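Local coordinates for protein putative isomerase (Sinorhizobium meliloti, PDB 2PPG) that is of unknown function but belongs to the enolase superfamily, pairing a mandelate racemase-type N-terminal domain with a TIM-barrel-like C-terminal domain, at residues 284-289 with 311-316; 81-86 with 119-124; 330-335 with 368-373; 5-10 with 57-62. One frame throughout, in Å; residues are numbered along the deposited sequence.

Starting at the N terminus, interaction 4 pairs strand 7-17 with strand 52-61 in antiparallel fashion and closes the loop between them. Interaction 2 follows, bringing helix 119-140 back against helix 77-92. These two touch: I84 CD1 lies 3.7 Å from V57 CG2, so helix 77-92 packs on the sheet of the N-terminal domain. Further along, interaction 1 closes one beta-alpha-beta step of the barrel, and interaction 3 sets the next helix, 325-336, against the chain leaving strand 367-369. Their centres are about 21 Å apart, and both reach the same sheet. The four closures come one after another in the order 4, 2, 1, 3; none nests and none crosses.

Interaction 1: 284-289 with 311-316; sequences RALAIV and HHIKVI
V289 and I313 meet methyl to methyl in one beta-alpha-beta step of the TIM-like barrel, where helix 293-310 links the parallel strands 288-289 and 314-315. The two side chains stand at about a right angle, CG2 of V289 being 3.8 Å from CG2 of I313. With CG1 of I313 beside its backbone N (chi1 -73°), its CG2 branch lies anti to that N and is the one presented to V289. At the other end of I313, CD1 comes to 4.1 Å from CG of L286, again with the chains crossed at roughly 90°.

I288 shares a sheet face with K314, and its branches do different work. CG1 lies against the K314 CB, while CG2 touches I316, 3.8 Å from I316 CG1, the two isoleucines crossing obliquely. V289 and V315 occupy the opposite face, where both touch A308 of the connecting helix.

The backbones are laced by alternating bonds, first K314 N to A287 O at 3.1 Å and last I316 N to V289 O at 3.0 Å. Between them V289 N gives the straightest, 2.8 Å to K314 O with 160° at the hydrogen.

Interaction 2: 81-86 with 119-124; sequences MEIIDD and GFYVDA
F120 makes the first contact from helix 119-140, but with its CB rather than its ring: I83 CD1 reaches across to 3.8 Å from that carbon, the two side chains crossing at about a right angle. Beyond CB the phenyl group leads away from I83 and meets the ring of Y116 of a neighbouring subunit; F120 also packs on I83 of that same subunit.

Y121 comes next. Its CG is anti to the backbone N (chi1 -173°), which brings CD1 of the ring to 3.8 Å from CG2 of I83, the other branch of that isoleucine, in an oblique approach. The hydroxyl end belongs to another part of the fold, for Y121 OH is hydrogen-bonded to the carbonyl of L107.

Three residues on, A124 points at helix 77-92, and its small methyl group takes two isoleucines at once: I84 CG1 at 3.6 Å and I83 CG2 at 3.7 Å. I83 therefore straddles the near side of the second helix, with CD1 on F120 and CG2 between Y121 and A124.

No hydrogen bond joins the two segments, so the fit is wholly apolar. The local axes pass 9.0 Å apart and cross at -56°, a packed helix pair of the alpha-plus-beta N-terminal domain that accompanies the barrel throughout the enolase superfamily.

Interaction 3: 330-335 with 368-373; sequences SLQASA and YVVPTG
L331 has CG beside its backbone N (chi1 -65°) and an extended second torsion (chi2 -173°), and this spreads its two methyls against Y368. CD2 sits over one face of the tyrosine ring, 3.9 Å from the centroid and displaced toward the rim, a CH-pi contact. CD1 comes down near the ring atom CD1 of Y368, at 3.6 Å, and also meets CD of P371 at 4.1 Å. Leucine and tyrosine side chains cross at about a right angle, as do leucine and proline, so the methyls of L331 bridge Y368 and P371.

Q332 differs by a bend at chi2 (-68°), which curls its amide back along P371 instead of letting it run straight out. Glutamine and proline pass one another head to tail, with NE2 of Q332 4.0 Å from CG of P371. Both ends of this buried amide are held beyond the contact: OE1 accepts from the backbone N of C145, and NE2 donates to the carbonyl of L376. One helical turn after L331, A335 lays its CB against CG1 of V370 at 4.2 Å.

Y368 OH is hydrogen-bonded to the carbonyl of E344, and strand 367-369 runs antiparallel to strand 155-161, the first of the barrel. The contact thus seats helix 325-336, which lies between strands 314-315 and 343-345, on the end of strand 367-369 and the chain that leaves it, downstream of the last parallel barrel strand, as in the modified (beta/alpha)7-beta barrel of the enolase superfamily.

Interaction 4: 5-10 with 57-62; sequences DRVKKI and VRIETE
A classic beta bulge breaks the pairing of the two strands, with K8 and K9 sharing E60 as their partner. E60 O accepts from K8 N at 2.7 Å and from K9 N at 3.0 Å, both donors lying in its carbonyl plane; E60 N returns a bond to K9 O. Ahead of the bulge the register is one residue different, and E62 N reaches R6 O at 2.7 Å.

Both lysines leave the strand on nearly the same side, but find different partners. K9 runs alongside E60 in the same direction, and its NZ makes a long salt bridge of 3.7 Å to E60 OE1. E60 has CG anti to its backbone N (chi1 -177°) and an extended chain, which carries OE1 out to this meeting. That oxygen also takes R58 NH2 at 3.2 Å on its anti side, close to the guanidinium plane, so it probably eases the closeness of the two positive groups. K8 instead crosses E62 at about a right angle, its CB 3.4 Å from OE1 of E62.

On the other face, CD1 of I10 lies 3.9 Å from CD1 of I59. CG2 of I59 meets V7 CG1 at 3.6 Å, and I59 also packs on A131 and L135 of helix 119-140. In the antiparallel sheet of the N-terminal domain these are the two middle strands, with strand 66-72 flanking 52-61 and the short strand 389-390 flanking 7-17.

Interaction 1: 284-289 with 311-316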
loop_
_atom_site.group_PDB
_atom_site.type_symbol
_atom_site.label_atom_id
_atom_site.label_comp_id
_atom_site.label_asym_id
_atom_site.label_seq_id
_atom_site.Cartn_x
_atom_site.Cartn_y
_atom_site.Cartn_z
ATOM N N ARG A 284 -3.858 11.566 4.653
ATOM C CA ARG A 284 -2.984 12.752 4.700
ATOM C C ARG A 284 -3.596 13.941 3.956
ATOM O O ARG A 284 -2.917 14.652 3.203
ATOM C CB ARG A 284 -1.578 12.441 4.159
ATOM C CG ARG A 284 -0.720 11.567 5.076
ATOM N N ALA A 285 -4.888 14.163 4.185
ATOM C CA ALA A 285 -5.647 15.092 3.356
ATOM C C ALA A 285 -5.732 16.545 3.868
ATOM O O ALA A 285 -6.159 17.432 3.121
ATOM C CB ALA A 285 -7.044 14.516 3.082
ATOM N N LEU A 286 -5.325 16.796 5.116
ATOM C CA LEU A 286 -5.405 18.150 5.678
ATOM C C LEU A 286 -4.233 18.544 6.557
ATOM O O LEU A 286 -3.766 17.752 7.367
ATOM C CB LEU A 286 -6.697 18.335 6.487
ATOM C CG LEU A 286 -6.802 17.559 7.800
ATOM C CD1 LEU A 286 -7.899 18.098 8.679
ATOM C CD2 LEU A 286 -7.020 16.091 7.513
ATOM N N ALA A 287 -3.797 19.793 6.406
ATOM C CA ALA A 287 -2.878 20.445 7.337
ATOM C C ALA A 287 -3.606 21.096 8.526
ATOM O O ALA A 287 -3.043 21.191 9.622
ATOM C CB ALA A 287 -2.084 21.497 6.611
ATOM N N ILE A 288 -4.842 21.558 8.303
ATOM C CA ILE A 288 -5.604 22.316 9.303
ATOM C C ILE A 288 -7.035 21.791 9.476
ATOM O O ILE A 288 -7.710 21.548 8.479
ATOM C CB ILE A 288 -5.705 23.793 8.883
ATOM C CG1 ILE A 288 -4.309 24.390 8.655
ATOM C CG2 ILE A 288 -6.470 24.595 9.929
ATOM C CD1 ILE A 288 -4.302 25.730 7.920
ATOM N N VAL A 289 -7.495 21.621 10.718
ATOM C CA VAL A 289 -8.927 21.318 10.975
ATOM C C VAL A 289 -9.689 22.551 11.391
ATOM O O VAL A 289 -9.210 23.317 12.220
ATOM C CB VAL A 289 -9.209 20.313 12.130
ATOM C CG1 VAL A 289 -9.708 19.028 11.604
ATOM C CG2 VAL A 289 -8.027 20.152 13.042
ATOM N N HIS A 311 -2.144 13.830 15.909
ATOM C CA HIS A 311 -1.758 13.664 14.511
ATOM C C HIS A 311 -1.071 14.865 13.881
ATOM O O HIS A 311 -0.965 14.941 12.656
ATOM C CB HIS A 311 -2.947 13.199 13.672
ATOM C CG HIS A 311 -3.221 11.739 13.810
ATOM N ND1 HIS A 311 -2.511 10.787 13.113
ATOM C CD2 HIS A 311 -4.093 11.061 14.596
ATOM C CE1 HIS A 311 -2.944 9.582 13.454
ATOM N NE2 HIS A 311 -3.904 9.721 14.351
ATOM N N HIS A 312 -0.607 15.787 14.724
ATOM C CA HIS A 312 0.183 16.957 14.304
ATOM C C HIS A 312 -0.460 17.823 13.246
ATOM O O HIS A 312 0.134 18.087 12.199
ATOM C CB HIS A 312 1.587 16.531 13.874
ATOM C CG HIS A 312 2.302 15.779 14.940
ATOM N ND1 HIS A 312 2.117 14.427 15.139
ATOM C CD2 HIS A 312 3.128 16.200 15.923
ATOM C CE1 HIS A 312 2.827 14.043 16.182
ATOM N NE2 HIS A 312 3.453 15.098 16.673
ATOM N N ILE A 313 -1.672 18.267 13.542
ATOM C CA ILE A 313 -2.477 19.061 12.629
ATOM C C ILE A 313 -2.898 20.341 13.362
ATOM O O ILE A 313 -3.211 20.303 14.545
ATOM C CB ILE A 313 -3.670 18.233 12.145
ATOM C CG1 ILE A 313 -3.184 17.173 11.154
ATOM C CG2 ILE A 313 -4.744 19.102 11.522
ATOM C CD1 ILE A 313 -4.235 16.193 10.740
ATOM N N LYS A 314 -2.844 21.475 12.674
ATOM C CA LYS A 314 -3.207 22.761 13.254
ATOM C C LYS A 314 -4.717 22.874 13.414
ATOM O O LYS A 314 -5.487 22.356 12.596
ATOM C CB LYS A 314 -2.675 23.907 12.378
ATOM C CG LYS A 314 -1.547 24.741 12.981
ATOM C CD LYS A 314 -0.564 23.889 13.780
ATOM C CE LYS A 314 0.311 24.740 14.689
ATOM N NZ LYS A 314 -0.518 25.527 15.666
ATOM N N VAL A 315 -5.137 23.550 14.474
ATOM C CA VAL A 315 -6.554 23.800 14.699
ATOM C C VAL A 315 -6.852 25.279 14.491
ATOM O O VAL A 315 -6.332 26.125 15.216
ATOM C CB VAL A 315 -7.000 23.401 16.127
ATOM C CG1 VAL A 315 -8.519 23.468 16.240
ATOM C CG2 VAL A 315 -6.529 22.002 16.479
ATOM N N ILE A 316 -7.652 25.597 13.481
ATOM C CA ILE A 316 -8.138 26.952 13.308
ATOM C C ILE A 316 -9.671 26.965 13.302
ATOM O O ILE A 316 -10.300 26.820 12.260
ATOM C CB ILE A 316 -7.544 27.639 12.047
ATOM C CG1 ILE A 316 -6.016 27.638 12.112
ATOM C CG2 ILE A 316 -8.051 29.070 11.956
ATOM C CD1 ILE A 316 -5.338 28.135 10.860
#

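Interaction 2: 81-86 with 119-124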
loop_
_atom_site.group_PDB
_atom_site.type_symbol
_atom_site.label_atom_id
_atom_site.label_comp_id
_atom_site.label_asym_id
_atom_site.label_seq_id
_atom_site.Cartn_x
_atom_site.Cartn_y
_atom_site.Cartn_z
HETATM N N MSE A 81 -35.147 21.624 17.423
HETATM C CA MSE A 81 -35.847 21.781 18.695
HETATM C C MSE A 81 -36.763 20.600 18.993
HETATM O O MSE A 81 -36.935 20.223 20.153
HETATM C CB MSE A 81 -36.635 23.084 18.728
HETATM C CG MSE A 81 -35.739 24.301 18.669
HETATM SE SE MSE A 81 -36.628 26.036 18.840
HETATM C CE MSE A 81 -37.859 25.888 17.329
ATOM N N GLU A 82 -37.333 20.009 17.949
ATOM C CA GLU A 82 -38.203 18.856 18.127
ATOM C C GLU A 82 -37.399 17.670 18.667
ATOM O O GLU A 82 -37.806 17.003 19.623
ATOM C CB GLU A 82 -38.900 18.504 16.810
ATOM C CG GLU A 82 -39.927 17.398 16.911
ATOM C CD GLU A 82 -41.094 17.739 17.820
ATOM O OE1 GLU A 82 -41.158 18.890 18.307
ATOM O OE2 GLU A 82 -41.950 16.853 18.055
ATOM N N ILE A 83 -36.240 17.436 18.062
ATOM C CA ILE A 83 -35.317 16.412 18.528
ATOM C C ILE A 83 -35.003 16.624 20.015
ATOM O O ILE A 83 -35.077 15.683 20.815
ATOM C CB ILE A 83 -34.013 16.410 17.685
ATOM C CG1 ILE A 83 -34.310 16.076 16.211
ATOM C CG2 ILE A 83 -32.989 15.452 18.267
ATOM C CD1 ILE A 83 -33.158 16.390 15.246
ATOM N N ILE A 84 -34.684 17.866 20.375
ATOM C CA ILE A 84 -34.411 18.240 21.762
ATOM C C ILE A 84 -35.622 18.092 22.686
ATOM O O ILE A 84 -35.509 17.545 23.774
ATOM C CB ILE A 84 -33.904 19.676 21.854
ATOM C CG1 ILE A 84 -32.652 19.848 20.992
ATOM C CG2 ILE A 84 -33.631 20.054 23.305
ATOM C CD1 ILE A 84 -32.170 21.267 20.889
ATOM N N ASP A 85 -36.782 18.573 22.267
ATOM C CA ASP A 85 -37.942 18.567 23.163
ATOM C C ASP A 85 -38.672 17.226 23.247
ATOM O O ASP A 85 -39.192 16.867 24.303
ATOM C CB ASP A 85 -38.900 19.688 22.782
ATOM C CG ASP A 85 -38.293 21.064 23.012
ATOM O OD1 ASP A 85 -37.436 21.194 23.916
ATOM O OD2 ASP A 85 -38.662 22.010 22.290
ATOM N N ASP A 86 -38.698 16.492 22.133
ATOM C CA ASP A 86 -39.452 15.251 22.046
ATOM C C ASP A 86 -38.644 14.050 22.538
ATOM O O ASP A 86 -39.186 13.133 23.177
ATOM C CB ASP A 86 -39.941 15.012 20.611
ATOM C CG ASP A 86 -40.808 13.770 20.491
ATOM O OD1 ASP A 86 -41.762 13.618 21.284
ATOM O OD2 ASP A 86 -40.534 12.932 19.613
ATOM N N GLY A 119 -25.711 15.574 10.975
ATOM C CA GLY A 119 -26.710 16.579 10.651
ATOM C C GLY A 119 -27.399 17.265 11.819
ATOM O O GLY A 119 -26.756 17.902 12.667
ATOM N N PHE A 120 -28.719 17.110 11.855
ATOM C CA PHE A 120 -29.555 17.814 12.809
ATOM C C PHE A 120 -29.446 17.192 14.168
ATOM O O PHE A 120 -29.547 17.886 15.173
ATOM C CB PHE A 120 -31.027 17.794 12.385
ATOM C CG PHE A 120 -31.369 18.774 11.301
ATOM C CD1 PHE A 120 -31.607 20.102 11.603
ATOM C CD2 PHE A 120 -31.478 18.356 9.981
ATOM C CE1 PHE A 120 -31.931 20.999 10.613
ATOM C CE2 PHE A 120 -31.796 19.248 8.983
ATOM C CZ PHE A 120 -32.034 20.572 9.303
ATOM N N TYR A 121 -29.252 15.879 14.197
ATOM C CA TYR A 121 -29.248 15.153 15.450
ATOM C C TYR A 121 -28.076 15.585 16.323
ATOM O O TYR A 121 -28.260 15.838 17.515
ATOM C CB TYR A 121 -29.199 13.655 15.209
ATOM C CG TYR A 121 -29.371 12.853 16.476
ATOM C CD1 TYR A 121 -30.626 12.689 17.049
ATOM C CD2 TYR A 121 -28.278 12.262 17.104
ATOM C CE1 TYR A 121 -30.796 11.951 18.204
ATOM C CE2 TYR A 121 -28.433 11.517 18.262
ATOM C CZ TYR A 121 -29.697 11.368 18.812
ATOM O OH TYR A 121 -29.867 10.638 19.973
ATOM N N VAL A 122 -26.883 15.676 15.724
ATOM C CA VAL A 122 -25.691 16.103 16.453
ATOM C C VAL A 122 -25.798 17.598 16.751
ATOM O O VAL A 122 -25.344 18.055 17.810
ATOM C CB VAL A 122 -24.384 15.763 15.707
ATOM C CG1 VAL A 122 -23.166 16.273 16.478
ATOM C CG2 VAL A 122 -24.270 14.257 15.512
ATOM N N ASP A 123 -26.440 18.343 15.849
ATOM C CA ASP A 123 -26.778 19.736 16.135
ATOM C C ASP A 123 -27.486 19.869 17.483
ATOM O O ASP A 123 -27.123 20.711 18.308
ATOM C CB ASP A 123 -27.651 20.327 15.024
ATOM C CG ASP A 123 -26.831 20.994 13.909
ATOM O OD1 ASP A 123 -25.584 20.878 13.910
ATOM O OD2 ASP A 123 -27.442 21.644 13.027
ATOM N N ALA A 124 -28.494 19.028 17.704
ATOM C CA ALA A 124 -29.244 18.999 18.957
ATOM C C ALA A 124 -28.378 18.604 20.149
ATOM O O ALA A 124 -28.578 19.106 21.265
ATOM C CB ALA A 124 -30.429 18.056 18.839
#

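Interaction 3: 330-335 with 368-373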
loop_
_atom_site.group_PDB
_atom_site.type_symbol
_atom_site.label_atom_id
_atom_site.label_comp_id
_atom_site.label_asym_id
_atom_site.label_seq_id
_atom_site.Cartn_x
_atom_site.Cartn_y
_atom_site.Cartn_z
ATOM N N SER A 330 -16.588 27.963 21.742
ATOM C CA SER A 330 -15.437 27.817 20.855
ATOM C C SER A 330 -14.152 28.424 21.431
ATOM O O SER A 330 -13.068 27.832 21.334
ATOM C CB SER A 330 -15.737 28.411 19.484
ATOM O OG SER A 330 -14.785 27.959 18.554
ATOM N N LEU A 331 -14.290 29.592 22.053
ATOM C CA LEU A 331 -13.167 30.276 22.686
ATOM C C LEU A 331 -12.655 29.573 23.934
ATOM O O LEU A 331 -11.452 29.493 24.149
ATOM C CB LEU A 331 -13.563 31.707 23.027
ATOM C CG LEU A 331 -13.864 32.574 21.808
ATOM C CD1 LEU A 331 -14.069 33.991 22.286
ATOM C CD2 LEU A 331 -12.730 32.480 20.769
ATOM N N GLN A 332 -13.571 29.060 24.750
ATOM C CA GLN A 332 -13.195 28.267 25.915
ATOM C C GLN A 332 -12.413 27.013 25.524
ATOM O O GLN A 332 -11.388 26.690 26.141
ATOM C CB GLN A 332 -14.436 27.865 26.726
ATOM C CG GLN A 332 -15.059 28.992 27.544
ATOM C CD GLN A 332 -14.181 29.463 28.706
ATOM O OE1 GLN A 332 -13.302 28.733 29.185
ATOM N NE2 GLN A 332 -14.427 30.688 29.170
ATOM N N ALA A 333 -12.902 26.302 24.508
ATOM C CA ALA A 333 -12.267 25.057 24.108
ATOM C C ALA A 333 -10.943 25.350 23.425
ATOM O O ALA A 333 -9.940 24.691 23.708
ATOM C CB ALA A 333 -13.161 24.261 23.228
ATOM N N SER A 334 -10.931 26.364 22.560
ATOM C CA SER A 334 -9.679 26.810 21.951
ATOM C C SER A 334 -8.672 27.151 23.037
ATOM O O SER A 334 -7.481 26.917 22.865
ATOM C CB SER A 334 -9.880 28.007 21.015
ATOM O OG SER A 334 -10.717 27.683 19.919
ATOM N N ALA A 335 -9.145 27.672 24.166
ATOM C CA ALA A 335 -8.231 28.060 25.251
ATOM C C ALA A 335 -7.525 26.857 25.889
ATOM O O ALA A 335 -6.446 26.998 26.460
ATOM C CB ALA A 335 -8.965 28.893 26.318
ATOM N N TYR A 368 -9.084 37.557 19.930
ATOM C CA TYR A 368 -10.207 37.222 20.786
ATOM C C TYR A 368 -9.773 37.283 22.255
ATOM O O TYR A 368 -8.772 36.681 22.656
ATOM C CB TYR A 368 -10.679 35.813 20.479
ATOM C CG TYR A 368 -11.653 35.680 19.340
ATOM C CD1 TYR A 368 -13.004 35.991 19.512
ATOM C CD2 TYR A 368 -11.242 35.202 18.102
ATOM C CE1 TYR A 368 -13.910 35.853 18.473
ATOM C CE2 TYR A 368 -12.145 35.052 17.056
ATOM C CZ TYR A 368 -13.480 35.371 17.252
ATOM O OH TYR A 368 -14.387 35.222 16.222
ATOM N N VAL A 369 -10.507 38.027 23.068
ATOM C CA VAL A 369 -10.261 37.972 24.490
ATOM C C VAL A 369 -11.136 36.837 25.026
ATOM O O VAL A 369 -12.350 36.836 24.829
ATOM C CB VAL A 369 -10.587 39.311 25.161
ATOM C CG1 VAL A 369 -10.513 39.185 26.682
ATOM C CG2 VAL A 369 -9.654 40.433 24.632
ATOM N N VAL A 370 -10.507 35.853 25.655
ATOM C CA VAL A 370 -11.229 34.714 26.200
ATOM C C VAL A 370 -11.989 35.140 27.446
ATOM O O VAL A 370 -11.379 35.668 28.382
ATOM C CB VAL A 370 -10.265 33.565 26.584
ATOM C CG1 VAL A 370 -11.032 32.414 27.283
ATOM C CG2 VAL A 370 -9.506 33.063 25.368
ATOM N N PRO A 371 -13.319 34.926 27.461
ATOM C CA PRO A 371 -14.144 35.275 28.627
ATOM C C PRO A 371 -13.622 34.599 29.876
ATOM O O PRO A 371 -13.176 33.464 29.813
ATOM C CB PRO A 371 -15.546 34.754 28.268
ATOM C CG PRO A 371 -15.383 33.938 27.007
ATOM C CD PRO A 371 -14.112 34.378 26.346
ATOM N N THR A 372 -13.673 35.296 31.005
ATOM C CA THR A 372 -13.016 34.833 32.230
ATOM C C THR A 372 -13.891 33.994 33.162
ATOM O O THR A 372 -13.696 34.022 34.376
ATOM C CB THR A 372 -12.456 36.011 33.037
ATOM O OG1 THR A 372 -13.500 36.972 33.238
ATOM C CG2 THR A 372 -11.302 36.670 32.301
ATOM N N GLY A 373 -14.838 33.242 32.601
ATOM C CA GLY A 373 -15.655 32.293 33.387
ATOM C C GLY A 373 -16.605 32.974 34.358
ATOM O O GLY A 373 -16.717 34.203 34.337
#

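Interaction 4: 5-10 with 57-62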
loop_
_atom_site.group_PDB
_atom_site.type_symbol
_atom_site.label_atom_id
_atom_site.label_comp_id
_atom_site.label_asym_id
_atom_site.label_seq_id
_atom_site.Cartn_x
_atom_site.Cartn_y
_atom_site.Cartn_z
ATOM N N ASP A 5 -27.104 16.934 42.671
ATOM C CA ASP A 5 -27.721 18.130 42.012
ATOM C C ASP A 5 -27.851 17.990 40.496
ATOM O O ASP A 5 -26.870 18.067 39.760
ATOM C CB ASP A 5 -26.939 19.398 42.328
ATOM C CG ASP A 5 -27.305 20.536 41.402
ATOM O OD1 ASP A 5 -26.444 20.888 40.567
ATOM O OD2 ASP A 5 -28.451 21.048 41.488
ATOM N N ARG A 6 -29.088 17.846 40.040
ATOM C CA ARG A 6 -29.361 17.307 38.725
ATOM C C ARG A 6 -30.083 18.275 37.800
ATOM O O ARG A 6 -30.719 19.238 38.241
ATOM C CB ARG A 6 -30.210 16.048 38.883
ATOM C CG ARG A 6 -29.675 15.050 39.905
ATOM C CD ARG A 6 -28.363 14.441 39.428
ATOM N NE ARG A 6 -28.173 13.073 39.911
ATOM C CZ ARG A 6 -27.151 12.674 40.663
ATOM N NH1 ARG A 6 -27.079 11.406 41.039
ATOM N NH2 ARG A 6 -26.196 13.533 41.032
ATOM N N VAL A 7 -29.992 17.991 36.504
ATOM C CA VAL A 7 -30.717 18.740 35.494
ATOM C C VAL A 7 -32.214 18.548 35.674
ATOM O O VAL A 7 -32.691 17.424 35.733
ATOM C CB VAL A 7 -30.305 18.301 34.101
ATOM C CG1 VAL A 7 -31.245 18.885 33.074
ATOM C CG2 VAL A 7 -28.868 18.730 33.839
ATOM N N LYS A 8 -32.941 19.661 35.766
ATOM C CA LYS A 8 -34.369 19.651 36.043
ATOM C C LYS A 8 -35.207 20.091 34.850
ATOM O O LYS A 8 -36.269 19.542 34.597
ATOM C CB LYS A 8 -34.661 20.563 37.232
ATOM C CG LYS A 8 -36.137 20.764 37.562
ATOM C CD LYS A 8 -36.242 21.791 38.673
ATOM C CE LYS A 8 -37.547 22.558 38.644
ATOM N NZ LYS A 8 -37.437 23.772 39.510
ATOM N N LYS A 9 -34.738 21.093 34.119
ATOM C CA LYS A 9 -35.565 21.696 33.089
ATOM C C LYS A 9 -34.728 21.978 31.865
ATOM O O LYS A 9 -33.588 22.428 31.976
ATOM C CB LYS A 9 -36.190 22.993 33.607
ATOM C CG LYS A 9 -37.569 23.311 33.023
ATOM C CD LYS A 9 -37.850 24.823 32.963
ATOM C CE LYS A 9 -37.703 25.508 34.315
ATOM N NZ LYS A 9 -38.033 26.967 34.240
ATOM N N ILE A 10 -35.308 21.726 30.695
ATOM C CA ILE A 10 -34.639 21.980 29.429
ATOM C C ILE A 10 -35.590 22.666 28.469
ATOM O O ILE A 10 -36.599 22.099 28.106
ATOM C CB ILE A 10 -34.118 20.666 28.812
ATOM C CG1 ILE A 10 -32.999 20.084 29.693
ATOM C CG2 ILE A 10 -33.615 20.894 27.399
ATOM C CD1 ILE A 10 -32.235 18.941 29.070
ATOM N N VAL A 57 -30.538 26.797 23.769
ATOM C CA VAL A 57 -31.063 25.889 24.746
ATOM C C VAL A 57 -30.691 26.451 26.106
ATOM O O VAL A 57 -29.578 26.949 26.296
ATOM C CB VAL A 57 -30.528 24.449 24.513
ATOM C CG1 VAL A 57 -30.450 23.665 25.794
ATOM C CG2 VAL A 57 -31.411 23.716 23.536
ATOM N N ARG A 58 -31.647 26.399 27.028
ATOM C CA ARG A 58 -31.468 26.873 28.387
ATOM C C ARG A 58 -31.755 25.698 29.299
ATOM O O ARG A 58 -32.837 25.120 29.236
ATOM C CB ARG A 58 -32.454 28.003 28.666
ATOM C CG ARG A 58 -32.393 28.600 30.054
ATOM C CD ARG A 58 -33.652 29.427 30.302
ATOM N NE ARG A 58 -33.550 30.227 31.517
ATOM C CZ ARG A 58 -33.917 29.818 32.729
ATOM N NH1 ARG A 58 -33.770 30.625 33.762
ATOM N NH2 ARG A 58 -34.429 28.607 32.909
ATOM N N ILE A 59 -30.778 25.338 30.127
ATOM C CA ILE A 59 -30.888 24.172 30.993
ATOM C C ILE A 59 -30.746 24.590 32.449
ATOM O O ILE A 59 -29.812 25.302 32.799
ATOM C CB ILE A 59 -29.815 23.090 30.649
ATOM C CG1 ILE A 59 -29.947 22.658 29.186
ATOM C CG2 ILE A 59 -29.927 21.888 31.599
ATOM C CD1 ILE A 59 -29.179 21.404 28.816
ATOM N N GLU A 60 -31.677 24.148 33.288
ATOM C CA GLU A 60 -31.659 24.505 34.694
ATOM C C GLU A 60 -31.564 23.282 35.616
ATOM O O GLU A 60 -32.289 22.297 35.443
ATOM C CB GLU A 60 -32.889 25.349 35.047
ATOM C CG GLU A 60 -32.934 25.837 36.499
ATOM C CD GLU A 60 -34.132 26.742 36.798
ATOM O OE1 GLU A 60 -34.743 27.262 35.834
ATOM O OE2 GLU A 60 -34.461 26.936 37.998
ATOM N N THR A 61 -30.669 23.374 36.600
ATOM C CA THR A 61 -30.507 22.338 37.617
ATOM C C THR A 61 -31.536 22.480 38.735
ATOM O O THR A 61 -32.204 23.493 38.844
ATOM C CB THR A 61 -29.120 22.390 38.248
ATOM O OG1 THR A 61 -28.973 23.623 38.962
ATOM C CG2 THR A 61 -28.061 22.308 37.178
ATOM N N GLU A 62 -31.639 21.450 39.567
ATOM C CA GLU A 62 -32.577 21.420 40.685
ATOM C C GLU A 62 -32.382 22.580 41.677
ATOM O O GLU A 62 -33.341 23.053 42.270
ATOM C CB GLU A 62 -32.462 20.078 41.412
ATOM C CG GLU A 62 -33.749 19.595 42.032
ATOM C CD GLU A 62 -34.763 19.165 40.991
ATOM O OE1 GLU A 62 -34.362 18.538 39.989
ATOM O OE2 GLU A 62 -35.966 19.450 41.171
#